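Local coordinates for geranyltranstransferase (Roseobacter denitrificans, PDB 4LLS), which probably condenses isopentenyl diphosphate with allylic diphosphates such as farnesyl diphosphate, lengthening the prenyl chain to give geranylgeranyl diphosphate, at residues A37-V42 / Q136-E141; V52-H57 / V129-A134; H95-V100 / Q169-G174; A203-S208 / Q228-A233. All coordinates share one frame; numbering follows the deposited sequence.

How the contacts relate
Starting from the N terminus, helix 22-43 supplies the first half of contact 1, and its partner comes 94 residues later on helix 125-144. Inside that long loop lies contact 2, which joins helix 50-59 to an earlier part of helix 125-144. Contact 3 begins within both loops but closes beyond them, at the start of helix 171-184, and therefore crosses contacts 1 and 2. Tyr97 of contact 3 packs on Gln136 of contact 1 and Gly132 of contact 2. Contact 4 follows in series, joining helices 190-215 and 221-244, and its Leu204 touches Met171 of contact 3. The first three contacts all reach the second subunit; contact 4 does not.

Contact 1: A37-V42 / Q136-E141; sequences AHFDKV and QTLAFE
Val42 holds CG1 anti to its backbone N (chi1 168°), and Leu138 does the same with CG (chi1 -178°), which brings a Val42 methyl and the forked end of Leu138 together between the helices. There the two side chains run alongside each other with opposite headings, and Val42 CG1 meets Leu138 CD1 at 3.8 Å. The other methyl of the leucine serves a second neighbour: Leu138 CD2 comes up to the edge of the Phe39 ring, near its plane, 4.4 Å from Phe39 CE1. One leucine thus reaches two residues of helix 22-43, with one methyl for each. The backbones stay well apart, for even the nearest CA atoms, those of Val42 and Leu138, are 9.3 Å from each other. Phe46 also packs on Leu138, while Phe39 leans on Thr89 of helix 81-102. This contact joins the N-terminal helix to helix 125-144 in the all-helical prenyl synthase fold. Other sides of helix 125-144 face the second subunit, where Phe140 stacks on the Phe140 of that chain and Glu141 forms a salt bridge with its Arg164. No hydrogen bond or charge pair spans the two segments of contact 1, which implies that hydrophobic burial holds them together, through methyl-to-methyl packing and one loose methyl approach at an aromatic edge, over a modest 104 Å² of surface.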
loop_
_atom_site.group_PDB
_atom_site.type_symbol
_atom_site.label_atom_id
_atom_site.label_comp_id
_atom_site.label_asym_id
_atom_site.label_seq_id
_atom_site.Cartn_x
_atom_site.Cartn_y
_atom_site.Cartn_z
ATOM N N ALA A 37 -6.748 -10.837 17.324
ATOM C CA ALA A 37 -5.572 -11.286 18.084
ATOM C C ALA A 37 -4.317 -11.159 17.259
ATOM O O ALA A 37 -3.269 -10.773 17.761
ATOM C CB ALA A 37 -5.752 -12.702 18.545
ATOM N N HIS A 38 -4.424 -11.430 15.967
ATOM C CA HIS A 38 -3.278 -11.366 15.083
ATOM C C HIS A 38 -2.860 -9.921 14.835
ATOM O O HIS A 38 -1.665 -9.618 14.879
ATOM C CB HIS A 38 -3.524 -12.082 13.747
ATOM C CG HIS A 38 -2.276 -12.683 13.190
ATOM N ND1 HIS A 38 -1.636 -12.231 12.058
ATOM C CD2 HIS A 38 -1.449 -13.603 13.744
ATOM C CE1 HIS A 38 -0.516 -12.925 11.887
ATOM N NE2 HIS A 38 -0.397 -13.770 12.894
ATOM N N PHE A 39 -3.793 -9.011 14.630
ATOM C CA PHE A 39 -3.463 -7.586 14.552
ATOM C C PHE A 39 -2.769 -7.135 15.828
ATOM O O PHE A 39 -1.758 -6.469 15.809
ATOM C CB PHE A 39 -4.706 -6.711 14.363
ATOM C CG PHE A 39 -5.115 -6.538 12.933
ATOM C CD1 PHE A 39 -4.253 -5.976 12.025
ATOM C CD2 PHE A 39 -6.360 -6.973 12.498
ATOM C CE1 PHE A 39 -4.628 -5.836 10.675
ATOM C CE2 PHE A 39 -6.764 -6.774 11.188
ATOM C CZ PHE A 39 -5.876 -6.248 10.249
ATOM N N ASP A 40 -3.289 -7.570 16.952
ATOM C CA ASP A 40 -2.722 -7.154 18.237
ATOM C C ASP A 40 -1.270 -7.589 18.318
ATOM O O ASP A 40 -0.400 -6.831 18.745
ATOM C CB ASP A 40 -3.515 -7.746 19.389
ATOM C CG ASP A 40 -4.907 -7.094 19.577
ATOM O OD1 ASP A 40 -5.259 -6.061 18.942
ATOM O OD2 ASP A 40 -5.656 -7.669 20.395
ATOM N N LYS A 41 -1.002 -8.833 17.950
ATOM C CA LYS A 41 0.356 -9.391 18.058
ATOM C C LYS A 41 1.318 -8.710 17.087
ATOM O O LYS A 41 2.426 -8.317 17.449
ATOM C CB LYS A 41 0.335 -10.883 17.803
ATOM C CG LYS A 41 -0.333 -11.709 18.896
ATOM C CD LYS A 41 -0.366 -13.173 18.477
ATOM C CE LYS A 41 -1.426 -13.991 19.203
ATOM N NZ LYS A 41 -1.550 -15.343 18.583
ATOM N N VAL A 42 0.865 -8.483 15.856
ATOM C CA VAL A 42 1.731 -7.885 14.856
ATOM C C VAL A 42 2.034 -6.411 15.153
ATOM O O VAL A 42 3.189 -5.987 15.074
ATOM C CB VAL A 42 1.076 -8.035 13.461
ATOM C CG1 VAL A 42 1.802 -7.181 12.430
ATOM C CG2 VAL A 42 1.047 -9.481 13.049
ATOM N N GLN A 136 -1.758 -0.476 4.099
ATOM C CA GLN A 136 -1.535 -1.118 2.826
ATOM C C GLN A 136 -0.213 -1.894 2.882
ATOM O O GLN A 136 -0.115 -3.068 2.472
ATOM C CB GLN A 136 -1.597 -0.171 1.641
ATOM C CG GLN A 136 -1.262 -0.950 0.344
ATOM C CD GLN A 136 -1.289 -0.244 -0.988
ATOM O OE1 GLN A 136 -0.995 -0.878 -1.994
ATOM N NE2 GLN A 136 -1.609 1.018 -1.025
ATOM N N THR A 137 0.840 -1.261 3.394
ATOM C CA THR A 137 2.134 -1.890 3.439
ATOM C C THR A 137 2.086 -3.157 4.310
ATOM O O THR A 137 2.631 -4.215 3.958
ATOM C CB THR A 137 3.215 -0.953 3.983
ATOM O OG1 THR A 137 3.034 0.351 3.419
ATOM C CG2 THR A 137 4.572 -1.511 3.649
ATOM N N LEU A 138 1.354 -3.043 5.411
ATOM C CA LEU A 138 1.261 -4.135 6.369
ATOM C C LEU A 138 0.560 -5.346 5.696
ATOM O O LEU A 138 0.932 -6.498 5.905
ATOM C CB LEU A 138 0.477 -3.693 7.597
ATOM C CG LEU A 138 0.382 -4.761 8.676
ATOM C CD1 LEU A 138 1.767 -5.011 9.279
ATOM C CD2 LEU A 138 -0.593 -4.317 9.763
ATOM N N ALA A 139 -0.444 -5.114 4.841
ATOM C CA ALA A 139 -1.090 -6.207 4.129
ATOM C C ALA A 139 -0.071 -7.036 3.363
ATOM O O ALA A 139 -0.099 -8.275 3.372
ATOM C CB ALA A 139 -2.151 -5.650 3.187
ATOM N N PHE A 140 0.829 -6.366 2.652
ATOM C CA PHE A 140 1.844 -7.069 1.904
ATOM C C PHE A 140 2.897 -7.743 2.782
ATOM O O PHE A 140 3.334 -8.842 2.453
ATOM C CB PHE A 140 2.475 -6.130 0.878
ATOM C CG PHE A 140 1.551 -5.829 -0.274
ATOM C CD1 PHE A 140 0.881 -4.624 -0.365
ATOM C CD2 PHE A 140 1.351 -6.760 -1.267
ATOM C CE1 PHE A 140 -0.035 -4.405 -1.353
ATOM C CE2 PHE A 140 0.444 -6.536 -2.257
ATOM C CZ PHE A 140 -0.253 -5.360 -2.307
ATOM N N GLU A 141 3.218 -7.165 3.932
ATOM C CA GLU A 141 4.095 -7.816 4.899
ATOM C C GLU A 141 3.471 -9.105 5.389
ATOM O O GLU A 141 4.126 -10.145 5.441
ATOM C CB GLU A 141 4.401 -6.890 6.055
ATOM C CG GLU A 141 5.297 -7.537 7.097
ATOM C CD GLU A 141 5.833 -6.586 8.164
ATOM O OE1 GLU A 141 5.495 -5.399 8.147
ATOM O OE2 GLU A 141 6.534 -7.054 9.111
#

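Contact 2: V52-H57 / V129-A134; sequences VEAMAH and VLAGDA. With GST (geranyl S-thiolodiphosphate), chain I.
Met55 lies along two alanines one turn apart on helix 125-144. Its CG passes Ala131 CB at 4.2 Å, and further out SD sits 3.7 Å from Ala134 CB. A bend at the last torsion (chi3 77°) keeps CE against the same methyl, so that sulfur and terminal carbon both press on Ala134. Beside this row, Ala54 CB meets Ala131 CB at 3.8 Å, methyl to methyl. Such small residues let the backbones come close: the CA atoms of Met55 and Ala131 are 5.3 Å apart, and the segment axes approach to 8.8 Å while crossing at -68°. With an alanine in place of Met55, CG, SD and CE are gone, which would probably leave a gap over Ala134 and part of Ala131. In the prenyl synthase fold, helix 125-144 also lies at the subunit interface, and Leu130 borders a ligand bound by the other subunit: its CD2 is 3.4 Å from C9 at the tail of a geranyl S-thiolodiphosphate that is held by Lys252 and Arg113 of the second subunit. Asp133 OD2 is hydrogen-bonded to His101 ND1 of that subunit. Around the methionine itself, Leu43 and Leu135 of the same chain pack alongside, with Ala168 of the second subunit. Ala54 is flanked in turn by Val119, Trp123 and Thr127.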
loop_
_atom_site.group_PDB
_atom_site.type_symbol
_atom_site.label_atom_id
_atom_site.label_comp_id
_atom_site.label_asym_id
_atom_site.label_seq_id
_atom_site.Cartn_x
_atom_site.Cartn_y
_atom_site.Cartn_z
ATOM N N VAL A 52 0.618 4.603 14.684
ATOM C CA VAL A 52 0.423 3.192 15.009
ATOM C C VAL A 52 -0.857 2.981 15.819
ATOM O O VAL A 52 -1.585 1.993 15.626
ATOM C CB VAL A 52 1.652 2.621 15.745
ATOM C CG1 VAL A 52 1.446 1.189 16.194
ATOM C CG2 VAL A 52 2.881 2.707 14.857
ATOM N N GLU A 53 -1.149 3.898 16.729
ATOM C CA GLU A 53 -2.429 3.865 17.429
ATOM C C GLU A 53 -3.600 3.970 16.437
ATOM O O GLU A 53 -4.631 3.308 16.596
ATOM C CB GLU A 53 -2.483 4.975 18.478
ATOM C CG GLU A 53 -1.503 4.695 19.601
ATOM C CD GLU A 53 -1.492 5.758 20.685
ATOM O OE1 GLU A 53 -2.437 6.578 20.758
ATOM O OE2 GLU A 53 -0.517 5.765 21.471
ATOM N N ALA A 54 -3.438 4.819 15.430
ATOM C CA ALA A 54 -4.423 4.966 14.349
ATOM C C ALA A 54 -4.564 3.697 13.483
ATOM O O ALA A 54 -5.656 3.306 13.109
ATOM C CB ALA A 54 -4.085 6.163 13.474
ATOM N N MET A 55 -3.450 3.020 13.237
ATOM C CA MET A 55 -3.501 1.735 12.560
ATOM C C MET A 55 -4.341 0.739 13.360
ATOM O O MET A 55 -5.111 -0.032 12.775
ATOM C CB MET A 55 -2.109 1.167 12.354
ATOM C CG MET A 55 -1.295 1.914 11.312
ATOM S SD MET A 55 0.457 1.469 11.267
ATOM C CE MET A 55 0.376 -0.105 10.413
ATOM N N ALA A 56 -4.150 0.692 14.680
ATOM C CA ALA A 56 -4.877 -0.228 15.526
ATOM C C ALA A 56 -6.358 0.163 15.566
ATOM O O ALA A 56 -7.253 -0.699 15.510
ATOM C CB ALA A 56 -4.309 -0.205 16.921
ATOM N N HIS A 57 -6.625 1.458 15.625
ATOM C CA HIS A 57 -8.001 1.956 15.632
ATOM C C HIS A 57 -8.737 1.480 14.383
ATOM O O HIS A 57 -9.890 1.059 14.422
ATOM C CB HIS A 57 -7.973 3.470 15.697
ATOM C CG HIS A 57 -9.299 4.105 15.955
ATOM N ND1 HIS A 57 -10.054 4.712 14.982
ATOM C CD2 HIS A 57 -9.951 4.316 17.123
ATOM C CE1 HIS A 57 -11.123 5.269 15.534
ATOM N NE2 HIS A 57 -11.093 5.017 16.827
ATOM N N VAL A 129 -3.957 9.758 6.406
ATOM C CA VAL A 129 -3.261 9.406 5.176
ATOM C C VAL A 129 -2.153 8.400 5.474
ATOM O O VAL A 129 -2.068 7.335 4.806
ATOM C CB VAL A 129 -2.682 10.640 4.478
ATOM C CG1 VAL A 129 -1.744 10.216 3.337
ATOM C CG2 VAL A 129 -3.797 11.563 3.966
ATOM N N LEU A 130 -1.356 8.656 6.496
ATOM C CA LEU A 130 -0.188 7.822 6.754
ATOM C C LEU A 130 -0.584 6.489 7.340
ATOM O O LEU A 130 0.028 5.459 7.017
ATOM C CB LEU A 130 0.855 8.546 7.647
ATOM C CG LEU A 130 1.540 9.761 6.992
ATOM C CD1 LEU A 130 2.385 10.426 8.066
ATOM C CD2 LEU A 130 2.398 9.372 5.813
ATOM N N ALA A 131 -1.600 6.462 8.207
ATOM C CA ALA A 131 -2.037 5.197 8.762
ATOM C C ALA A 131 -2.592 4.320 7.642
ATOM O O ALA A 131 -2.315 3.115 7.653
ATOM C CB ALA A 131 -3.112 5.407 9.841
ATOM N N GLY A 132 -3.381 4.860 6.712
ATOM C CA GLY A 132 -3.853 4.080 5.590
ATOM C C GLY A 132 -2.684 3.581 4.751
ATOM O O GLY A 132 -2.660 2.425 4.363
ATOM N N ASP A 133 -1.666 4.419 4.531
ATOM C CA ASP A 133 -0.507 4.063 3.729
ATOM C C ASP A 133 0.181 2.847 4.388
ATOM O O ASP A 133 0.515 1.857 3.706
ATOM C CB ASP A 133 0.455 5.246 3.613
ATOM C CG ASP A 133 0.007 6.289 2.640
ATOM O OD1 ASP A 133 -0.905 6.017 1.844
ATOM O OD2 ASP A 133 0.612 7.392 2.679
ATOM N N ALA A 134 0.407 2.909 5.718
ATOM C CA ALA A 134 1.141 1.883 6.426
ATOM C C ALA A 134 0.331 0.600 6.501
ATOM O O ALA A 134 0.912 -0.476 6.648
ATOM C CB ALA A 134 1.566 2.330 7.825
HETATM P PA GST I . 11.943 16.793 -0.015
HETATM O O1A GST I . 12.879 17.820 0.635
HETATM O O2A GST I . 10.468 17.176 0.025
HETATM O O3A GST I . 12.396 16.255 -1.340
HETATM O O1B GST I . 12.026 15.552 0.925
HETATM P PB GST I . 12.002 15.756 2.484
HETATM O O2B GST I . 10.810 16.505 2.906
HETATM O O3B GST I . 13.394 16.402 3.012
HETATM S S1 GST I . 11.885 13.853 3.018
HETATM C C1 GST I . 10.593 13.466 1.879
HETATM C C2 GST I . 9.733 12.383 2.464
HETATM C C3 GST I . 9.918 11.102 2.134
HETATM C C10 GST I . 11.010 10.705 1.188
HETATM C C4 GST I . 9.097 10.047 2.804
HETATM C C5 GST I . 7.640 10.507 2.919
HETATM C C6 GST I . 6.916 9.383 3.593
HETATM C C7 GST I . 5.608 9.139 3.491
HETATM C C9 GST I . 5.124 7.950 4.263
HETATM C C8 GST I . 4.655 9.915 2.638
#

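Contact 3: H95-V100 / Q169-G174; sequences HAYSLV and QGMVLG. With GST (geranyl S-thiolodiphosphate), chain D; IPE (3-methylbut-3-enyl trihydrogen diphosphate), chain C.
Met171 makes most of the van der Waals contact, its SD lying 3.6 Å from Ser98 CB. The bend at its last torsion (chi3 73°) sets the methyl between Ser98 CB and the tyrosine, with Met171 CE 3.8 Å from Tyr97 CE2 and oblique to the ring. Tyr97 lies roughly perpendicular to Val172, with OH 4.0 Å from Val172 CG2. The same residues line the allylic pocket: Val172 CG2 is 3.5 Å from C8 of geranyl S-thiolodiphosphate, and Met171 CG packs on its C4. Leu99 CD2 lies 3.6 Å from C2 of isopentenyl diphosphate, while Leu99 CG sits over the rim of one face of the His95 ring. An alanine in place of Met171 would probably open a gap beside geranyl C4 and leave Ser98 CB and the Tyr97 ring without the sulfur and methyl that pack on them. Helix 81-102 leads into the first aspartate-rich motif of the prenyl synthases, whose Asp102 and Asp108 bind calcium here. Among the polar contacts, His95 NE2 donates to O3B of isopentenyl diphosphate (2.8 Å, N-H...O angle 152°), a diphosphate also gripped by Lys63, Arg66 and Arg114. Ser98 OG turns back on its own helix, donating to His95 O over 2.7 Å.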
loop_
_atom_site.group_PDB
_atom_site.type_symbol
_atom_site.label_atom_id
_atom_site.label_comp_id
_atom_site.label_asym_id
_atom_site.label_seq_id
_atom_site.Cartn_x
_atom_site.Cartn_y
_atom_site.Cartn_z
ATOM N N HIS A 95 -8.324 -3.870 3.381
ATOM C CA HIS A 95 -9.658 -3.316 3.510
ATOM C C HIS A 95 -9.638 -2.119 4.440
ATOM O O HIS A 95 -10.252 -1.069 4.146
ATOM C CB HIS A 95 -10.547 -4.443 3.980
ATOM C CG HIS A 95 -11.921 -4.034 4.362
ATOM N ND1 HIS A 95 -12.822 -3.511 3.468
ATOM C CD2 HIS A 95 -12.597 -4.232 5.515
ATOM C CE1 HIS A 95 -13.983 -3.325 4.084
ATOM N NE2 HIS A 95 -13.874 -3.773 5.321
ATOM N N ALA A 96 -9.030 -2.263 5.604
ATOM C CA ALA A 96 -9.011 -1.165 6.568
ATOM C C ALA A 96 -8.373 0.058 5.969
ATOM O O ALA A 96 -8.872 1.183 6.183
ATOM C CB ALA A 96 -8.297 -1.535 7.840
ATOM N N TYR A 97 -7.284 -0.102 5.247
ATOM C CA TYR A 97 -6.602 1.054 4.641
ATOM C C TYR A 97 -7.565 1.760 3.706
ATOM O O TYR A 97 -7.676 3.022 3.727
ATOM C CB TYR A 97 -5.312 0.623 3.900
ATOM C CG TYR A 97 -5.254 0.955 2.436
ATOM C CD1 TYR A 97 -5.109 2.268 1.992
ATOM C CD2 TYR A 97 -5.203 -0.028 1.487
ATOM C CE1 TYR A 97 -5.103 2.549 0.651
ATOM C CE2 TYR A 97 -5.031 0.241 0.148
ATOM C CZ TYR A 97 -5.007 1.544 -0.281
ATOM O OH TYR A 97 -4.999 1.858 -1.624
ATOM N N SER A 98 -8.285 1.008 2.899
ATOM C CA SER A 98 -9.188 1.598 1.908
ATOM C C SER A 98 -10.258 2.433 2.582
ATOM O O SER A 98 -10.635 3.483 2.068
ATOM C CB SER A 98 -9.811 0.507 0.991
ATOM O OG SER A 98 -10.866 -0.209 1.658
ATOM N N LEU A 99 -10.700 2.015 3.755
ATOM C CA LEU A 99 -11.784 2.740 4.465
ATOM C C LEU A 99 -11.210 4.010 5.103
ATOM O O LEU A 99 -11.889 5.050 5.129
ATOM C CB LEU A 99 -12.454 1.885 5.522
ATOM C CG LEU A 99 -13.141 0.601 5.028
ATOM C CD1 LEU A 99 -13.779 -0.134 6.199
ATOM C CD2 LEU A 99 -14.112 0.844 3.895
ATOM N N VAL A 100 -9.996 3.964 5.600
ATOM C CA VAL A 100 -9.380 5.147 6.210
ATOM C C VAL A 100 -9.291 6.221 5.142
ATOM O O VAL A 100 -9.609 7.405 5.382
ATOM C CB VAL A 100 -8.003 4.849 6.784
ATOM C CG1 VAL A 100 -7.334 6.129 7.238
ATOM C CG2 VAL A 100 -8.122 3.889 7.940
ATOM N N GLN A 169 -6.007 -1.363 -11.487
ATOM C CA GLN A 169 -6.933 -2.208 -12.261
ATOM C C GLN A 169 -8.085 -2.792 -11.468
ATOM O O GLN A 169 -8.976 -3.423 -12.053
ATOM C CB GLN A 169 -6.175 -3.338 -12.925
ATOM C CG GLN A 169 -5.221 -2.809 -13.971
ATOM C CD GLN A 169 -4.449 -3.916 -14.636
ATOM O OE1 GLN A 169 -3.755 -4.679 -13.983
ATOM N NE2 GLN A 169 -4.627 -4.053 -15.946
ATOM N N GLY A 170 -8.062 -2.566 -10.154
ATOM C CA GLY A 170 -9.021 -3.191 -9.231
ATOM C C GLY A 170 -9.646 -2.144 -8.337
ATOM O O GLY A 170 -10.362 -1.262 -8.798
ATOM N N MET A 171 -9.401 -2.264 -7.054
ATOM C CA MET A 171 -10.062 -1.426 -6.081
ATOM C C MET A 171 -9.841 0.058 -6.347
ATOM O O MET A 171 -10.799 0.825 -6.207
ATOM C CB MET A 171 -9.617 -1.826 -4.678
ATOM C CG MET A 171 -10.348 -1.103 -3.573
ATOM S SD MET A 171 -9.655 -1.486 -1.968
ATOM C CE MET A 171 -8.086 -0.558 -2.051
ATOM N N VAL A 172 -8.593 0.496 -6.611
ATOM C CA VAL A 172 -8.371 1.929 -6.816
ATOM C C VAL A 172 -9.036 2.427 -8.095
ATOM O O VAL A 172 -9.566 3.549 -8.106
ATOM C CB VAL A 172 -6.888 2.280 -6.745
ATOM C CG1 VAL A 172 -6.717 3.749 -7.103
ATOM C CG2 VAL A 172 -6.345 2.012 -5.359
ATOM N N LEU A 173 -9.078 1.586 -9.120
ATOM C CA LEU A 173 -9.820 1.901 -10.344
ATOM C C LEU A 173 -11.280 2.161 -9.983
ATOM O O LEU A 173 -11.869 3.173 -10.384
ATOM C CB LEU A 173 -9.735 0.744 -11.329
ATOM C CG LEU A 173 -10.567 0.913 -12.607
ATOM C CD1 LEU A 173 -10.156 2.190 -13.310
ATOM C CD2 LEU A 173 -10.415 -0.278 -13.541
ATOM N N GLY A 174 -11.883 1.242 -9.246
ATOM C CA GLY A 174 -13.287 1.394 -8.844
ATOM C C GLY A 174 -13.512 2.711 -8.117
ATOM O O GLY A 174 -14.492 3.429 -8.405
HETATM P PA GST D . -19.252 2.780 3.081
HETATM O O1A GST D . -18.956 1.734 4.154
HETATM O O2A GST D . -20.733 3.002 2.802
HETATM O O3A GST D . -18.485 4.080 3.298
HETATM O O1B GST D . -18.632 2.149 1.757
HETATM P PB GST D . -18.900 2.737 0.309
HETATM O O2B GST D . -20.227 2.416 -0.223
HETATM O O3B GST D . -18.553 4.264 0.291
HETATM S S1 GST D . -17.590 1.701 -0.768
HETATM C C1 GST D . -16.131 2.198 0.085
HETATM C C2 GST D . -14.905 2.179 -0.796
HETATM C C3 GST D . -14.076 1.125 -0.841
HETATM C C10 GST D . -14.372 -0.136 -0.104
HETATM C C4 GST D . -12.872 1.135 -1.722
HETATM C C5 GST D . -12.159 2.483 -1.549
HETATM C C6 GST D . -10.931 2.554 -2.397
HETATM C C7 GST D . -9.865 3.332 -2.107
HETATM C C9 GST D . -9.710 4.264 -0.926
HETATM C C8 GST D . -8.735 3.201 -3.079
HETATM C C1 IPE C . -17.676 -1.487 4.085
HETATM O O1 IPE C . -17.363 -2.893 4.154
HETATM C C2 IPE C . -17.086 -0.924 2.797
HETATM C C3 IPE C . -17.656 -1.618 1.586
HETATM C C4 IPE C . -16.875 -2.243 0.706
HETATM C C5 IPE C . -19.114 -1.477 1.272
HETATM P PA IPE C . -17.945 -3.773 5.350
HETATM O O1A IPE C . -19.466 -3.586 5.442
HETATM O O2A IPE C . -17.465 -5.135 5.130
HETATM O O3A IPE C . -17.261 -3.172 6.648
HETATM P PB IPE C . -16.671 -3.738 8.047
HETATM O O1B IPE C . -16.841 -2.598 9.039
HETATM O O2B IPE C . -17.473 -4.950 8.428
HETATM O O3B IPE C . -15.246 -4.100 7.702
#

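Contact 4: A203-S208 / Q228-A233; sequences ALIGWS and QALGLA
The CB of Ile205 points toward the 228-233 segment, and from there its branches divide the work. CG2, on the short branch, lies 4.2 Å from Leu230 CD2 and 4.1 Å from Gly231 CA. On the longer branch CG1 leads outward with the chain extended (chi2 170°), bringing CD1 to the glycine as well, 3.9 Å from Gly231 CA. Both methyls therefore rest on bare backbone, and the CA atoms of Ile205 and Gly231 are 6.0 Å from each other. Leu69 of helix 65-76 packs against both Ile205 and Leu230. Within helix 190-215, Leu204 O accepts two bonds from Ser208, through N and OG, one from each side of the plane of the carbonyl; the OG bond is 2.9 Å long. Helix 221-244 goes on to Phe234, Gln235 and Asp238 of the isopentenyl diphosphate pocket, and the Ile205 side chain lies about 6 Å from that ligand, so the contact joins two core helices just behind the active site. The meeting of the two segments is apolar throughout, and their pairing must depend on packing alone: an isoleucine set against glycine backbone and a leucine methyl.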
loop_
_atom_site.group_PDB
_atom_site.type_symbol
_atom_site.label_atom_id
_atom_site.label_comp_id
_atom_site.label_asym_id
_atom_site.label_seq_id
_atom_site.Cartn_x
_atom_site.Cartn_y
_atom_site.Cartn_z
ATOM N N ALA A 203 -13.381 -6.846 -6.030
ATOM C CA ALA A 203 -12.026 -7.347 -6.194
ATOM C C ALA A 203 -11.482 -7.923 -4.887
ATOM O O ALA A 203 -10.882 -9.008 -4.894
ATOM C CB ALA A 203 -11.109 -6.227 -6.694
ATOM N N LEU A 204 -11.658 -7.233 -3.773
ATOM C CA LEU A 204 -11.102 -7.760 -2.526
ATOM C C LEU A 204 -11.903 -8.948 -2.081
ATOM O O LEU A 204 -11.361 -9.827 -1.428
ATOM C CB LEU A 204 -11.095 -6.735 -1.392
ATOM C CG LEU A 204 -10.273 -5.475 -1.572
ATOM C CD1 LEU A 204 -10.132 -4.776 -0.226
ATOM C CD2 LEU A 204 -8.930 -5.783 -2.236
ATOM N N ILE A 205 -13.208 -8.980 -2.327
ATOM C CA ILE A 205 -14.018 -10.158 -1.901
ATOM C C ILE A 205 -13.597 -11.354 -2.752
ATOM O O ILE A 205 -13.457 -12.483 -2.245
ATOM C CB ILE A 205 -15.537 -9.837 -1.998
ATOM C CG1 ILE A 205 -15.915 -8.926 -0.864
ATOM C CG2 ILE A 205 -16.344 -11.126 -1.952
ATOM C CD1 ILE A 205 -17.299 -8.330 -0.945
ATOM N N GLY A 206 -13.319 -11.126 -4.010
ATOM C CA GLY A 206 -12.779 -12.168 -4.890
ATOM C C GLY A 206 -11.437 -12.700 -4.440
ATOM O O GLY A 206 -11.197 -13.915 -4.444
ATOM N N TRP A 207 -10.540 -11.823 -4.024
ATOM C CA TRP A 207 -9.241 -12.248 -3.513
ATOM C C TRP A 207 -9.440 -13.096 -2.272
ATOM O O TRP A 207 -8.817 -14.135 -2.114
ATOM C CB TRP A 207 -8.357 -11.041 -3.218
ATOM C CG TRP A 207 -6.924 -11.399 -2.898
ATOM C CD1 TRP A 207 -5.911 -11.583 -3.811
ATOM C CD2 TRP A 207 -6.379 -11.802 -1.627
ATOM N NE1 TRP A 207 -4.761 -11.954 -3.175
ATOM C CE2 TRP A 207 -5.021 -12.155 -1.857
ATOM C CE3 TRP A 207 -6.895 -11.949 -0.347
ATOM C CZ2 TRP A 207 -4.170 -12.516 -0.822
ATOM C CZ3 TRP A 207 -6.060 -12.332 0.679
ATOM C CH2 TRP A 207 -4.706 -12.614 0.439
ATOM N N SER A 208 -10.327 -12.667 -1.389
ATOM C CA SER A 208 -10.556 -13.369 -0.139
ATOM C C SER A 208 -11.080 -14.780 -0.362
ATOM O O SER A 208 -10.618 -15.738 0.285
ATOM C CB SER A 208 -11.558 -12.604 0.704
ATOM O OG SER A 208 -11.124 -11.296 1.005
ATOM N N GLN A 228 -17.944 -13.714 -7.246
ATOM C CA GLN A 228 -18.581 -12.724 -8.154
ATOM C C GLN A 228 -20.029 -12.466 -7.720
ATOM O O GLN A 228 -20.433 -11.318 -7.450
ATOM C CB GLN A 228 -18.515 -13.207 -9.606
ATOM C CG GLN A 228 -17.105 -13.143 -10.175
ATOM C CD GLN A 228 -16.909 -13.875 -11.503
ATOM O OE1 GLN A 228 -17.663 -14.784 -11.849
ATOM N NE2 GLN A 228 -15.837 -13.517 -12.220
ATOM N N ALA A 229 -20.745 -13.534 -7.436
ATOM C CA ALA A 229 -22.121 -13.404 -6.946
ATOM C C ALA A 229 -22.149 -12.802 -5.549
ATOM O O ALA A 229 -22.994 -11.958 -5.215
ATOM C CB ALA A 229 -22.797 -14.739 -6.924
ATOM N N LEU A 230 -21.329 -13.350 -4.664
ATOM C CA LEU A 230 -21.308 -12.882 -3.293
ATOM C C LEU A 230 -21.020 -11.391 -3.196
ATOM O O LEU A 230 -21.618 -10.666 -2.399
ATOM C CB LEU A 230 -20.289 -13.694 -2.465
ATOM C CG LEU A 230 -20.326 -13.438 -0.960
ATOM C CD1 LEU A 230 -21.494 -14.190 -0.354
ATOM C CD2 LEU A 230 -19.033 -13.881 -0.272
ATOM N N GLY A 231 -20.028 -10.943 -3.933
ATOM C CA GLY A 231 -19.640 -9.540 -3.852
ATOM C C GLY A 231 -20.760 -8.633 -4.326
ATOM O O GLY A 231 -20.926 -7.547 -3.795
ATOM N N LEU A 232 -21.440 -9.021 -5.401
ATOM C CA LEU A 232 -22.527 -8.176 -5.910
ATOM C C LEU A 232 -23.660 -8.175 -4.896
ATOM O O LEU A 232 -24.226 -7.131 -4.589
ATOM C CB LEU A 232 -23.010 -8.686 -7.260
ATOM C CG LEU A 232 -24.150 -7.880 -7.866
ATOM C CD1 LEU A 232 -23.834 -6.403 -7.967
ATOM C CD2 LEU A 232 -24.444 -8.469 -9.243
ATOM N N ALA A 233 -23.987 -9.338 -4.343
ATOM C CA ALA A 233 -25.020 -9.388 -3.299
ATOM C C ALA A 233 -24.633 -8.482 -2.124
ATOM O O ALA A 233 -25.466 -7.761 -1.567
ATOM C CB ALA A 233 -25.213 -10.825 -2.807
#